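Local coordinates for L-threonine 3-dehydrogenase (Clostridioides difficile, PDB 7OL1), which probably catalyses the NAD-dependent oxidation of L-threonine at its 3-hydroxyl, at residues N149-D154 / S299-L304; K230-Y235 / N261-S266; D184-R189 / I255-F260; A140-N145 / Q153-R158; M236-Q241 / F317-D322. One frame throughout, in Å; residues are numbered along the deposited sequence.

Contact 1 touches both contact 2 and contact 4. It shares Q153 and D154 with contact 4, and it meets contact 2 through the 2.9 Å approach of Q153 OE1 to N261 N. The same loop reaches contact 3, with D154 OD2 2.8 Å from H256 NE2. Contacts 2 and 3 meet the same sheet on neighbouring strands, 232-235 and 184-194, their centres about 18 Å apart. Helix 236-248 of contact 5 continues from strand 232-235 of contact 2, the centres of these two contacts about 9 Å apart, whereas contact 5 is remote from contact 4, about 24 Å between centres. Contacts 3 and 4 also meet the second subunit.

Contact 1: N149-D154 / S299-L304; sequences NMTPQD and SWPNSL
T151 and L304 form a single backbone bridge between two loops, their CA atoms 4.4 Å apart, and the side chain of T151 points into the join. Its CB rests 3.9 Å from CD2 of L304, an apolar touch between the threonine stem and one leucine methyl. From there OG1 turns to the side of the backbone N (chi1 -54°), which brings it 3.4 Å from CB of P301 and equally close to S303 O; threonine and proline cross at about a right angle. The hydroxyl finds its hydrogen-bond partner in P147 O, just before this segment, so threonine suits the place by having both an apolar stem and a polar branch.

S303 receives two successive backbone N-H groups. M150 N bonds to its OG over 3.2 Å, and T151 N bonds to its carbonyl O over 3.2 Å in a nearly straight line (175°). M150 has a left-handed backbone conformation, a local kink between these two donors. Its bent side chain runs outward, with CE 3.9 Å from L304 O. At the more open end the amides of N149 and N302 lie close together, their planes turned 47° apart.

A backbone bond between T151 and D305 carries the pairing onward. A bridge of this kind between two irregular loops fits the extended short-chain dehydrogenase architecture, in which loops after the Rossmann strands meet the C-terminal part of the chain.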
# COMPACT_ATOMS: atom_id res chain seq x y z
N ASN A 149 5.28 21.39 -1.50
CA ASN A 149 5.16 22.62 -0.67
C ASN A 149 3.78 22.67 -0.02
O ASN A 149 2.76 22.58 -0.75
CB ASN A 149 5.48 23.86 -1.52
CG ASN A 149 6.93 23.91 -1.96
OD1 ASN A 149 7.25 23.63 -3.11
ND2 ASN A 149 7.82 24.22 -1.03
N MET A 150 3.73 22.77 1.31
CA MET A 150 2.49 22.53 2.10
C MET A 150 1.78 21.29 1.54
O MET A 150 0.62 21.42 1.04
CB MET A 150 1.56 23.73 2.07
CG MET A 150 1.96 24.75 3.09
SD MET A 150 1.41 24.30 4.76
CE MET A 150 2.88 24.89 5.59
N THR A 151 2.48 20.16 1.60
CA THR A 151 1.95 18.86 1.12
C THR A 151 0.70 18.58 1.94
O THR A 151 0.75 18.57 3.16
CB THR A 151 2.96 17.72 1.24
OG1 THR A 151 4.13 18.14 0.55
CG2 THR A 151 2.44 16.43 0.64
N PRO A 152 -0.46 18.42 1.29
CA PRO A 152 -1.68 18.08 2.00
C PRO A 152 -1.60 16.78 2.79
O PRO A 152 -0.73 16.00 2.53
CB PRO A 152 -2.68 17.85 0.87
CG PRO A 152 -2.12 18.66 -0.28
CD PRO A 152 -0.63 18.50 -0.17
N GLN A 153 -2.57 16.59 3.68
CA GLN A 153 -2.79 15.37 4.50
C GLN A 153 -3.17 14.23 3.57
O GLN A 153 -2.51 13.17 3.64
CB GLN A 153 -3.85 15.67 5.57
CG GLN A 153 -4.30 14.47 6.39
CD GLN A 153 -3.11 13.72 6.92
OE1 GLN A 153 -2.27 14.28 7.62
NE2 GLN A 153 -3.00 12.48 6.49
N ASP A 154 -4.20 14.42 2.74
CA ASP A 154 -4.63 13.41 1.73
C ASP A 154 -4.04 13.84 0.38
O ASP A 154 -4.22 14.99 0.03
CB ASP A 154 -6.14 13.22 1.70
CG ASP A 154 -6.74 12.96 3.07
OD1 ASP A 154 -6.16 12.16 3.82
OD2 ASP A 154 -7.78 13.56 3.36
N SER A 299 13.42 13.31 -3.57
CA SER A 299 12.14 12.52 -3.59
C SER A 299 11.09 13.26 -2.77
O SER A 299 9.88 13.27 -3.14
CB SER A 299 12.25 11.12 -2.98
OG SER A 299 13.20 10.30 -3.62
N TRP A 300 11.55 13.83 -1.66
CA TRP A 300 10.71 14.15 -0.48
C TRP A 300 10.25 15.60 -0.55
O TRP A 300 11.06 16.49 -0.77
CB TRP A 300 11.50 13.95 0.81
CG TRP A 300 11.81 12.55 1.22
CD1 TRP A 300 11.25 11.37 0.79
CD2 TRP A 300 12.74 12.21 2.24
NE1 TRP A 300 11.81 10.32 1.46
CE2 TRP A 300 12.72 10.80 2.37
CE3 TRP A 300 13.60 12.97 3.04
CZ2 TRP A 300 13.54 10.14 3.27
CZ3 TRP A 300 14.42 12.31 3.93
CH2 TRP A 300 14.38 10.92 4.04
N PRO A 301 8.98 15.86 -0.20
CA PRO A 301 8.53 17.21 0.09
C PRO A 301 9.53 18.08 0.87
O PRO A 301 10.39 17.58 1.61
CB PRO A 301 7.29 16.98 0.95
CG PRO A 301 6.76 15.62 0.53
CD PRO A 301 7.93 14.85 -0.02
N ASN A 302 9.38 19.40 0.67
CA ASN A 302 10.19 20.47 1.30
C ASN A 302 9.53 20.83 2.63
O ASN A 302 10.28 21.20 3.58
CB ASN A 302 10.30 21.71 0.41
CG ASN A 302 10.75 21.41 -1.00
OD1 ASN A 302 11.70 20.65 -1.21
ND2 ASN A 302 10.05 21.99 -1.98
N SER A 303 8.19 20.74 2.68
CA SER A 303 7.38 21.12 3.88
C SER A 303 5.99 20.49 3.79
O SER A 303 5.45 20.41 2.68
CB SER A 303 7.30 22.62 4.02
OG SER A 303 6.36 23.16 3.10
N LEU A 304 5.44 20.04 4.92
CA LEU A 304 4.12 19.37 4.96
C LEU A 304 3.14 20.30 5.66
O LEU A 304 3.60 21.17 6.46
CB LEU A 304 4.15 18.04 5.74
CG LEU A 304 5.26 17.03 5.46
CD1 LEU A 304 5.44 16.11 6.66
CD2 LEU A 304 4.97 16.21 4.21

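Contact 2: K230-Y235 / N261-S266; sequences KMDMMY and NITAMS
M234 and I262 make the apolar centre. The methionine chain runs extended through CG and SD (chi1 -171°) and bends only at its last torsion, which lays CE 3.4 Å from CD1 of I262; the two side chains cross at about a right angle. A flexible, unbranched methionine suits the place because its CE can reach across I262 while its CG meets CB of A264 at 4.1 Å. M233 adds a second apolar touch, from CB to CG of M265 at 4.0 Å.

Around these side chains the backbones pair antiparallel. M233 with M265 is the hydrogen-bonded pair: M233 N gives 3.0 Å to M265 O, whereas the return bonds to M233 O from the N atoms of M265 and A264 are weak. D232 with S266 is the neighbouring non-hydrogen-bonded pair, where CA of S266 points its hydrogen at M231 O.

At the polar edge T263 OG1 donates to D232 OD2, a bond modelled so short that its length is doubtful. The same oxygen accepts from L304 N, and S266 OG bonds to N302 O. These last two bonds tie the sheet edge to the 299-304 loop, and the backbone donor L304 N probably helps a buried carboxylate to stay ionised.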
# COMPACT_ATOMS: atom_id res chain seq x y z
N LYS A 230 15.77 21.90 1.05
CA LYS A 230 14.86 22.11 2.20
C LYS A 230 14.15 20.78 2.51
O LYS A 230 13.85 20.01 1.55
CB LYS A 230 13.89 23.27 1.90
CG LYS A 230 14.40 24.64 2.35
CD LYS A 230 13.43 25.79 2.11
CE LYS A 230 13.35 26.77 3.27
NZ LYS A 230 11.95 26.91 3.75
N MET A 231 13.92 20.53 3.81
CA MET A 231 13.35 19.26 4.36
C MET A 231 12.54 19.55 5.64
O MET A 231 12.92 20.45 6.40
CB MET A 231 14.47 18.28 4.70
CG MET A 231 14.64 17.19 3.66
SD MET A 231 16.15 16.20 3.85
CE MET A 231 17.36 17.48 4.19
N ASP A 232 11.49 18.78 5.92
CA ASP A 232 10.89 18.89 7.27
C ASP A 232 11.82 18.23 8.30
O ASP A 232 12.45 17.18 7.97
CB ASP A 232 9.53 18.24 7.40
CG ASP A 232 8.47 18.95 6.61
OD1 ASP A 232 8.40 18.68 5.37
OD2 ASP A 232 7.71 19.73 7.23
N MET A 233 11.86 18.82 9.49
CA MET A 233 12.57 18.35 10.67
C MET A 233 11.71 18.62 11.90
O MET A 233 10.78 19.46 11.83
CB MET A 233 13.90 19.07 10.86
CG MET A 233 14.82 18.90 9.70
SD MET A 233 15.62 17.35 9.74
CE MET A 233 16.69 17.55 8.32
N MET A 234 12.05 17.91 12.98
CA MET A 234 11.41 18.05 14.31
C MET A 234 12.44 17.62 15.38
O MET A 234 13.25 16.70 15.11
CB MET A 234 10.13 17.21 14.33
CG MET A 234 9.29 17.45 15.57
SD MET A 234 7.66 16.65 15.62
CE MET A 234 7.09 16.93 13.95
N TYR A 235 12.50 18.32 16.50
CA TYR A 235 13.40 17.98 17.64
C TYR A 235 12.75 16.87 18.45
O TYR A 235 11.53 16.99 18.79
CB TYR A 235 13.61 19.19 18.56
CG TYR A 235 14.82 19.17 19.47
CD1 TYR A 235 15.99 18.54 19.09
CD2 TYR A 235 14.81 19.84 20.68
CE1 TYR A 235 17.12 18.57 19.88
CE2 TYR A 235 15.93 19.87 21.49
CZ TYR A 235 17.10 19.24 21.09
OH TYR A 235 18.23 19.27 21.85
N ASN A 261 0.31 14.02 8.96
CA ASN A 261 1.48 14.90 8.76
C ASN A 261 1.74 15.68 10.04
O ASN A 261 0.77 16.24 10.63
CB ASN A 261 1.26 15.97 7.70
CG ASN A 261 1.13 15.44 6.31
OD1 ASN A 261 1.52 14.31 6.03
ND2 ASN A 261 0.61 16.29 5.44
N ILE A 262 3.00 15.75 10.45
CA ILE A 262 3.39 16.70 11.52
C ILE A 262 4.72 17.28 11.10
O ILE A 262 5.42 16.65 10.30
CB ILE A 262 3.46 16.04 12.91
CG1 ILE A 262 4.45 14.89 12.95
CG2 ILE A 262 2.10 15.59 13.38
CD1 ILE A 262 4.77 14.44 14.38
N THR A 263 5.01 18.47 11.59
CA THR A 263 6.30 19.15 11.33
C THR A 263 6.39 20.35 12.26
O THR A 263 5.34 20.75 12.84
CB THR A 263 6.44 19.52 9.86
OG1 THR A 263 7.80 19.92 9.67
CG2 THR A 263 5.46 20.60 9.48
N ALA A 264 7.63 20.82 12.45
CA ALA A 264 8.00 21.94 13.34
C ALA A 264 8.78 22.99 12.55
O ALA A 264 8.82 24.13 13.01
CB ALA A 264 8.84 21.41 14.48
N MET A 265 9.40 22.58 11.43
CA MET A 265 10.36 23.41 10.67
C MET A 265 10.71 22.72 9.34
O MET A 265 10.52 21.50 9.26
CB MET A 265 11.62 23.73 11.50
CG MET A 265 12.37 22.56 12.14
SD MET A 265 13.55 22.96 13.53
CE MET A 265 12.40 23.22 14.87
N SER A 266 11.03 23.52 8.31
CA SER A 266 11.81 23.16 7.09
C SER A 266 13.09 24.00 7.08
O SER A 266 13.02 25.16 7.50
CB SER A 266 11.05 23.42 5.81
OG SER A 266 9.71 22.99 5.92

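Contact 3: D184-R189 / I255-F260; sequences DTRGVR and IHRNAF
A salt-bridge network of D184, R186 and R257 lies at the far end of the contact from the single parallel bridge of V188 with F260. D184 OD1 takes all three donors. R186 approaches side-on with NE (2.8 Å) and NH2 on the syn side of OD1, while R257 NH2 comes from the anti side at 2.6 Å. The guanidinium planes stand 83° apart, and the shared acid holds the two like charges near each other, R186 NH2 4.1 Å from R257 NH2. R186 NH1 bonds to L246 O. R257 NE also bonds to T185 O over 3.1 Å, in the carbonyl plane, a second grip that fixes its guanidinium.

Beside it N258 ND2 donates to T185 OG1 over 2.7 Å. Along the backbone, G187 N bonds to R257 O, F260 N to G187 O at 3.0 Å, and R189 N to F260 O at 2.9 Å. Glycine at 187 leaves room for CB of A259, which follows a cis peptide. A259 O sits over one face of the R189 guanidinium, whose strongest polar partner is E171.

Strand 184-194 is flanked by strands 132-138 and 260-261, with T185 and N258 turned to helix 162-181, F260 packed on helix 307-313, and N258 O bonded to R158 of the second subunit.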
# COMPACT_ATOMS: atom_id res chain seq x y z
N ASP A 184 -8.58 0.75 17.66
CA ASP A 184 -8.12 2.15 17.82
C ASP A 184 -6.69 2.22 17.26
O ASP A 184 -5.73 2.35 18.05
CB ASP A 184 -8.33 2.73 19.24
CG ASP A 184 -7.87 4.19 19.39
OD1 ASP A 184 -8.04 4.96 18.41
OD2 ASP A 184 -7.26 4.54 20.45
N THR A 185 -6.58 2.31 15.93
CA THR A 185 -5.30 2.62 15.23
C THR A 185 -5.13 4.13 14.96
O THR A 185 -6.13 4.84 14.63
CB THR A 185 -5.21 1.77 13.96
OG1 THR A 185 -6.05 2.32 12.94
CG2 THR A 185 -5.59 0.33 14.25
N ARG A 186 -3.89 4.60 15.06
CA ARG A 186 -3.48 6.00 14.88
C ARG A 186 -1.99 6.11 14.60
O ARG A 186 -1.24 5.23 15.06
CB ARG A 186 -3.70 6.80 16.17
CG ARG A 186 -5.14 6.82 16.65
CD ARG A 186 -5.23 7.58 17.95
NE ARG A 186 -6.51 7.34 18.58
CZ ARG A 186 -7.09 8.15 19.48
NH1 ARG A 186 -6.49 9.27 19.90
NH2 ARG A 186 -8.26 7.82 19.96
N GLY A 187 -1.55 7.19 13.95
CA GLY A 187 -0.11 7.35 13.69
C GLY A 187 0.26 8.71 13.15
O GLY A 187 -0.62 9.47 12.80
N VAL A 188 1.55 8.96 13.03
CA VAL A 188 2.06 10.25 12.51
C VAL A 188 3.09 9.91 11.45
O VAL A 188 3.70 8.86 11.55
CB VAL A 188 2.65 11.11 13.63
CG1 VAL A 188 1.60 11.45 14.68
CG2 VAL A 188 3.86 10.44 14.26
N ARG A 189 3.22 10.78 10.45
CA ARG A 189 4.33 10.77 9.49
C ARG A 189 5.42 11.68 10.06
O ARG A 189 5.34 12.89 9.93
CB ARG A 189 3.86 11.22 8.10
CG ARG A 189 2.56 10.58 7.64
CD ARG A 189 2.36 10.82 6.15
NE ARG A 189 1.20 10.14 5.63
CZ ARG A 189 0.05 10.71 5.28
NH1 ARG A 189 -0.12 12.02 5.37
NH2 ARG A 189 -0.91 9.94 4.81
N ILE A 255 -10.62 12.66 12.03
CA ILE A 255 -11.20 12.38 10.70
C ILE A 255 -10.26 11.41 9.99
O ILE A 255 -10.74 10.42 9.43
CB ILE A 255 -11.45 13.69 9.92
CG1 ILE A 255 -12.64 14.45 10.52
CG2 ILE A 255 -11.65 13.40 8.43
CD1 ILE A 255 -12.36 15.92 10.81
N HIS A 256 -8.97 11.76 9.99
CA HIS A 256 -7.81 10.91 9.65
C HIS A 256 -7.31 10.12 10.88
O HIS A 256 -7.63 10.48 12.03
CB HIS A 256 -6.69 11.79 9.10
CG HIS A 256 -7.15 12.70 8.01
ND1 HIS A 256 -7.63 13.95 8.26
CD2 HIS A 256 -7.22 12.52 6.67
CE1 HIS A 256 -7.96 14.52 7.12
NE2 HIS A 256 -7.72 13.66 6.14
N ARG A 257 -6.55 9.06 10.64
CA ARG A 257 -6.01 8.19 11.71
C ARG A 257 -4.59 7.79 11.32
O ARG A 257 -3.65 8.15 12.07
CB ARG A 257 -6.97 7.02 11.96
CG ARG A 257 -8.03 7.29 13.02
CD ARG A 257 -9.05 6.18 13.24
NE ARG A 257 -9.02 5.85 14.66
CZ ARG A 257 -9.97 6.17 15.51
NH1 ARG A 257 -11.04 6.80 15.07
NH2 ARG A 257 -9.86 5.87 16.78
N ASN A 258 -4.40 7.11 10.18
CA ASN A 258 -3.07 6.56 9.83
C ASN A 258 -2.67 7.11 8.47
O ASN A 258 -3.22 6.65 7.47
CB ASN A 258 -3.06 5.02 9.86
CG ASN A 258 -3.36 4.44 11.24
OD1 ASN A 258 -2.45 4.34 12.08
ND2 ASN A 258 -4.61 4.03 11.46
N ALA A 259 -1.78 8.10 8.41
CA ALA A 259 -1.18 8.79 9.55
C ALA A 259 -1.08 10.30 9.28
O ALA A 259 -0.95 10.70 8.10
CB ALA A 259 0.21 8.26 9.79
N PHE A 260 -0.99 11.08 10.34
CA PHE A 260 -1.10 12.55 10.32
C PHE A 260 0.24 13.14 9.97
O PHE A 260 1.18 12.79 10.66
CB PHE A 260 -1.50 13.10 11.69
CG PHE A 260 -2.95 12.95 12.06
CD1 PHE A 260 -3.86 13.92 11.71
CD2 PHE A 260 -3.39 11.90 12.83
CE1 PHE A 260 -5.19 13.83 12.08
CE2 PHE A 260 -4.73 11.79 13.19
CZ PHE A 260 -5.64 12.75 12.80

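Contact 4: A140-N145 / Q153-R158; sequences AAFGEN and QDTLQR
Segments A140-N145 and Q153-R158 meet nearly at right angles, their touching parts running 96° apart, with F142 opposite Q157 (CA to CA 4.8 Å) and G143 opposite R158. No direct hydrogen bond links them. The backbones approach through G143 CA, 3.5 Å from R158 O in a CA-H...O contact; having no side chain, glycine allows that carbonyl to lie on the side where a CB would stand. A water makes weak hydrogen bonds to E144 N and R158 O.

F142 has the largest share of the packing. Its ring turns an edge to L156 O, which lies near the ring plane 3.9 Å from CD1. At the next ring carbon, CE1 touches CG2 of T155 at 3.6 Å, and the two side chains cross at about a right angle. Q157 slants across the ring, with its CG 4.0 Å from CD1 of F142 and 3.3 Å from A141 O. Its long aliphatic stem is useful here because the amide end can travel on to E171. Farther out, L156 CD2 covers CB of N145 at 3.8 Å.

Both segments belong to the long loop between strand 132-138 and helix 162-181. A141 and Q157 rest on V168 of that helix, F142 and Q157 lie against R189 of strand 184-194, and R158 extends to salt bridges with E171 and D175 of the second subunit.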
# COMPACT_ATOMS: atom_id res chain seq x y z
N ALA A 140 8.62 9.37 3.98
CA ALA A 140 9.06 8.38 2.96
C ALA A 140 7.85 7.76 2.26
O ALA A 140 8.02 7.23 1.12
CB ALA A 140 9.96 7.36 3.60
N ALA A 141 6.66 7.93 2.84
CA ALA A 141 5.38 7.46 2.27
C ALA A 141 4.87 8.39 1.17
O ALA A 141 3.68 8.25 0.85
CB ALA A 141 4.35 7.41 3.37
N PHE A 142 5.68 9.35 0.71
CA PHE A 142 5.39 10.31 -0.39
C PHE A 142 6.37 10.10 -1.56
O PHE A 142 7.60 9.88 -1.31
CB PHE A 142 5.44 11.74 0.17
CG PHE A 142 4.31 12.13 1.10
CD1 PHE A 142 2.99 12.02 0.72
CD2 PHE A 142 4.58 12.68 2.34
CE1 PHE A 142 1.97 12.39 1.58
CE2 PHE A 142 3.56 13.04 3.21
CZ PHE A 142 2.25 12.89 2.83
N GLY A 143 5.86 10.22 -2.81
CA GLY A 143 6.60 10.05 -4.09
C GLY A 143 7.20 11.34 -4.67
O GLY A 143 7.24 12.37 -3.96
N GLU A 144 7.67 11.27 -5.93
CA GLU A 144 8.41 12.38 -6.61
C GLU A 144 7.41 13.45 -7.02
O GLU A 144 7.78 14.63 -6.94
CB GLU A 144 9.19 11.92 -7.84
CG GLU A 144 10.70 11.90 -7.61
CD GLU A 144 11.44 10.75 -8.28
OE1 GLU A 144 11.14 10.47 -9.47
OE2 GLU A 144 12.29 10.11 -7.61
N ASN A 145 6.20 13.02 -7.39
CA ASN A 145 5.03 13.84 -7.80
C ASN A 145 4.10 14.15 -6.63
O ASN A 145 3.02 14.71 -6.83
CB ASN A 145 4.11 13.11 -8.78
CG ASN A 145 4.84 12.26 -9.78
OD1 ASN A 145 5.87 12.68 -10.32
ND2 ASN A 145 4.31 11.07 -10.02
N GLN A 153 -2.57 16.59 3.68
CA GLN A 153 -2.79 15.37 4.50
C GLN A 153 -3.17 14.23 3.57
O GLN A 153 -2.51 13.17 3.64
CB GLN A 153 -3.85 15.67 5.57
CG GLN A 153 -4.30 14.47 6.39
CD GLN A 153 -3.11 13.72 6.92
OE1 GLN A 153 -2.27 14.28 7.62
NE2 GLN A 153 -3.00 12.48 6.49
N ASP A 154 -4.20 14.42 2.74
CA ASP A 154 -4.63 13.41 1.73
C ASP A 154 -4.04 13.84 0.38
O ASP A 154 -4.22 14.99 0.03
CB ASP A 154 -6.14 13.22 1.70
CG ASP A 154 -6.74 12.96 3.07
OD1 ASP A 154 -6.16 12.16 3.82
OD2 ASP A 154 -7.78 13.56 3.36
N THR A 155 -3.30 12.96 -0.29
CA THR A 155 -2.62 13.29 -1.56
C THR A 155 -2.02 12.03 -2.16
O THR A 155 -2.37 10.96 -1.74
CB THR A 155 -1.60 14.43 -1.37
OG1 THR A 155 -1.00 14.75 -2.64
CG2 THR A 155 -0.53 14.11 -0.36
N LEU A 156 -1.18 12.20 -3.15
CA LEU A 156 -0.62 11.15 -4.00
C LEU A 156 0.53 10.54 -3.19
O LEU A 156 1.40 11.33 -2.73
CB LEU A 156 -0.21 11.83 -5.31
CG LEU A 156 0.25 10.92 -6.44
CD1 LEU A 156 -0.52 11.23 -7.70
CD2 LEU A 156 1.76 11.05 -6.68
N GLN A 157 0.47 9.21 -2.98
CA GLN A 157 1.44 8.36 -2.24
C GLN A 157 1.88 7.21 -3.15
O GLN A 157 1.18 6.11 -3.17
CB GLN A 157 0.81 7.86 -0.94
CG GLN A 157 0.55 8.96 0.08
CD GLN A 157 -0.19 8.47 1.30
OE1 GLN A 157 -1.39 8.17 1.25
NE2 GLN A 157 0.51 8.44 2.42
N ARG A 158 2.93 7.48 -3.93
CA ARG A 158 3.60 6.48 -4.81
C ARG A 158 5.11 6.55 -4.63
O ARG A 158 5.83 6.93 -5.55
CB ARG A 158 3.26 6.72 -6.28
CG ARG A 158 1.77 6.84 -6.56
CD ARG A 158 1.00 5.54 -6.64
NE ARG A 158 1.70 4.57 -7.47
CZ ARG A 158 1.11 3.51 -8.00
NH1 ARG A 158 -0.19 3.31 -7.81
NH2 ARG A 158 1.82 2.67 -8.73
O HOH W 1 8.69 8.40 -6.54

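Contact 5: M236-Q241 / F317-D322; sequences MPDALQ and FSYDLD
D238 and Y319 bury the most surface here, with P237 adding a smaller patch. The carboxylate of D238 leaves the first turn of helix 236-248 and receives two successive N-H groups of the 317-322 loop. S318 N bonds to OD1 over 2.9 Å at 158°, coming in from above the carboxylate plane, while Y319 N makes a weak bond to OD2 over 3.3 Å. With CG beside the backbone N (chi1 -73°), the group faces the loop and gives one oxygen to each donor. Aspartate is apt: its short side chain keeps both oxygens close to the helix, within range of neighbouring backbone amides.

Y319 slants across the acid, its CB 3.4 Å from D238 OD2 and its ring edge turned to OD1, which is 3.6 Å from CD1. Carboxylate and ring planes stand 68° apart. The ring also meets P237, whose CG is 4.3 Å from CE1, and beyond this contact Y319 meets the ring of Y235 and makes a cation-pi interaction with K323. Proline suits the first turn of a helix, where a residue needs no N-H for an intrahelical bond.

Past Y319 comes D320, the N-cap of helix 321-334, whose OD2 accepts a weak capping bond from D322 N. Two helix N-termini are thus brought together, the one after strand 232-235 of the Rossmann-type sheet and the C-terminal helix, by an acid that binds consecutive backbone amides.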
# COMPACT_ATOMS: atom_id res chain seq x y z
N MET A 236 13.55 15.88 18.84
CA MET A 236 13.00 14.62 19.39
C MET A 236 11.92 14.90 20.45
O MET A 236 10.87 14.27 20.39
CB MET A 236 14.10 13.73 19.96
CG MET A 236 13.54 12.41 20.45
SD MET A 236 12.64 11.47 19.19
CE MET A 236 14.00 10.99 18.13
N PRO A 237 12.10 15.83 21.42
CA PRO A 237 11.08 16.05 22.44
C PRO A 237 9.72 16.42 21.86
O PRO A 237 8.73 15.90 22.40
CB PRO A 237 11.59 17.20 23.34
CG PRO A 237 12.87 17.68 22.66
CD PRO A 237 13.31 16.62 21.67
N ASP A 238 9.68 17.25 20.80
CA ASP A 238 8.42 17.59 20.07
C ASP A 238 7.74 16.30 19.57
O ASP A 238 6.53 16.08 19.89
CB ASP A 238 8.71 18.54 18.90
CG ASP A 238 9.04 19.98 19.29
OD1 ASP A 238 8.44 20.42 20.32
OD2 ASP A 238 9.88 20.66 18.53
N ALA A 239 8.49 15.45 18.85
CA ALA A 239 8.02 14.18 18.25
C ALA A 239 7.48 13.25 19.34
O ALA A 239 6.35 12.66 19.16
CB ALA A 239 9.14 13.53 17.47
N LEU A 240 8.23 13.09 20.44
CA LEU A 240 7.81 12.16 21.51
C LEU A 240 6.47 12.66 22.03
O LEU A 240 5.53 11.83 22.11
CB LEU A 240 8.89 12.04 22.59
CG LEU A 240 10.24 11.50 22.13
CD1 LEU A 240 11.22 11.41 23.29
CD2 LEU A 240 10.11 10.14 21.48
N GLN A 241 6.30 13.97 22.23
CA GLN A 241 5.00 14.50 22.73
C GLN A 241 3.85 14.24 21.74
O GLN A 241 2.76 13.85 22.25
CB GLN A 241 5.01 15.99 23.07
CG GLN A 241 3.90 16.32 24.06
CD GLN A 241 4.28 15.86 25.45
OE1 GLN A 241 5.35 16.20 25.94
NE2 GLN A 241 3.40 15.09 26.09
N PHE A 317 3.84 22.11 19.41
CA PHE A 317 5.31 21.91 19.35
C PHE A 317 6.02 23.17 19.88
O PHE A 317 5.41 24.24 19.81
CB PHE A 317 5.73 21.55 17.92
CG PHE A 317 5.80 22.70 16.97
CD1 PHE A 317 6.97 23.44 16.86
CD2 PHE A 317 4.73 23.01 16.14
CE1 PHE A 317 7.08 24.46 15.93
CE2 PHE A 317 4.84 24.03 15.21
CZ PHE A 317 6.02 24.74 15.10
N SER A 318 7.25 23.02 20.38
CA SER A 318 7.95 23.99 21.26
C SER A 318 9.24 24.52 20.63
O SER A 318 9.58 25.66 20.93
CB SER A 318 8.23 23.39 22.62
OG SER A 318 7.00 23.11 23.30
N TYR A 319 9.92 23.74 19.79
CA TYR A 319 11.28 24.06 19.29
C TYR A 319 11.21 24.50 17.82
O TYR A 319 10.74 23.71 17.00
CB TYR A 319 12.24 22.88 19.51
CG TYR A 319 12.42 22.55 20.97
CD1 TYR A 319 11.37 22.03 21.71
CD2 TYR A 319 13.63 22.76 21.62
CE1 TYR A 319 11.52 21.71 23.05
CE2 TYR A 319 13.80 22.43 22.96
CZ TYR A 319 12.73 21.93 23.68
OH TYR A 319 12.83 21.65 25.01
N ASP A 320 11.60 25.74 17.56
CA ASP A 320 11.99 26.29 16.23
C ASP A 320 13.49 26.04 16.05
O ASP A 320 14.13 25.57 17.02
CB ASP A 320 11.68 27.79 16.12
CG ASP A 320 12.22 28.60 17.30
OD1 ASP A 320 11.56 28.58 18.37
OD2 ASP A 320 13.30 29.21 17.15
N LEU A 321 14.06 26.37 14.88
CA LEU A 321 15.48 26.06 14.57
C LEU A 321 16.42 26.71 15.60
O LEU A 321 17.47 26.15 15.90
CB LEU A 321 15.80 26.51 13.14
CG LEU A 321 17.28 26.51 12.74
CD1 LEU A 321 17.93 25.15 12.92
CD2 LEU A 321 17.46 26.97 11.30
N ASP A 322 16.06 27.88 16.13
CA ASP A 322 16.92 28.55 17.14
C ASP A 322 16.87 27.70 18.40
O ASP A 322 17.90 27.06 18.68
CB ASP A 322 16.54 30.02 17.35
CG ASP A 322 17.51 30.95 16.65
OD1 ASP A 322 17.31 31.22 15.44
OD2 ASP A 322 18.50 31.35 17.30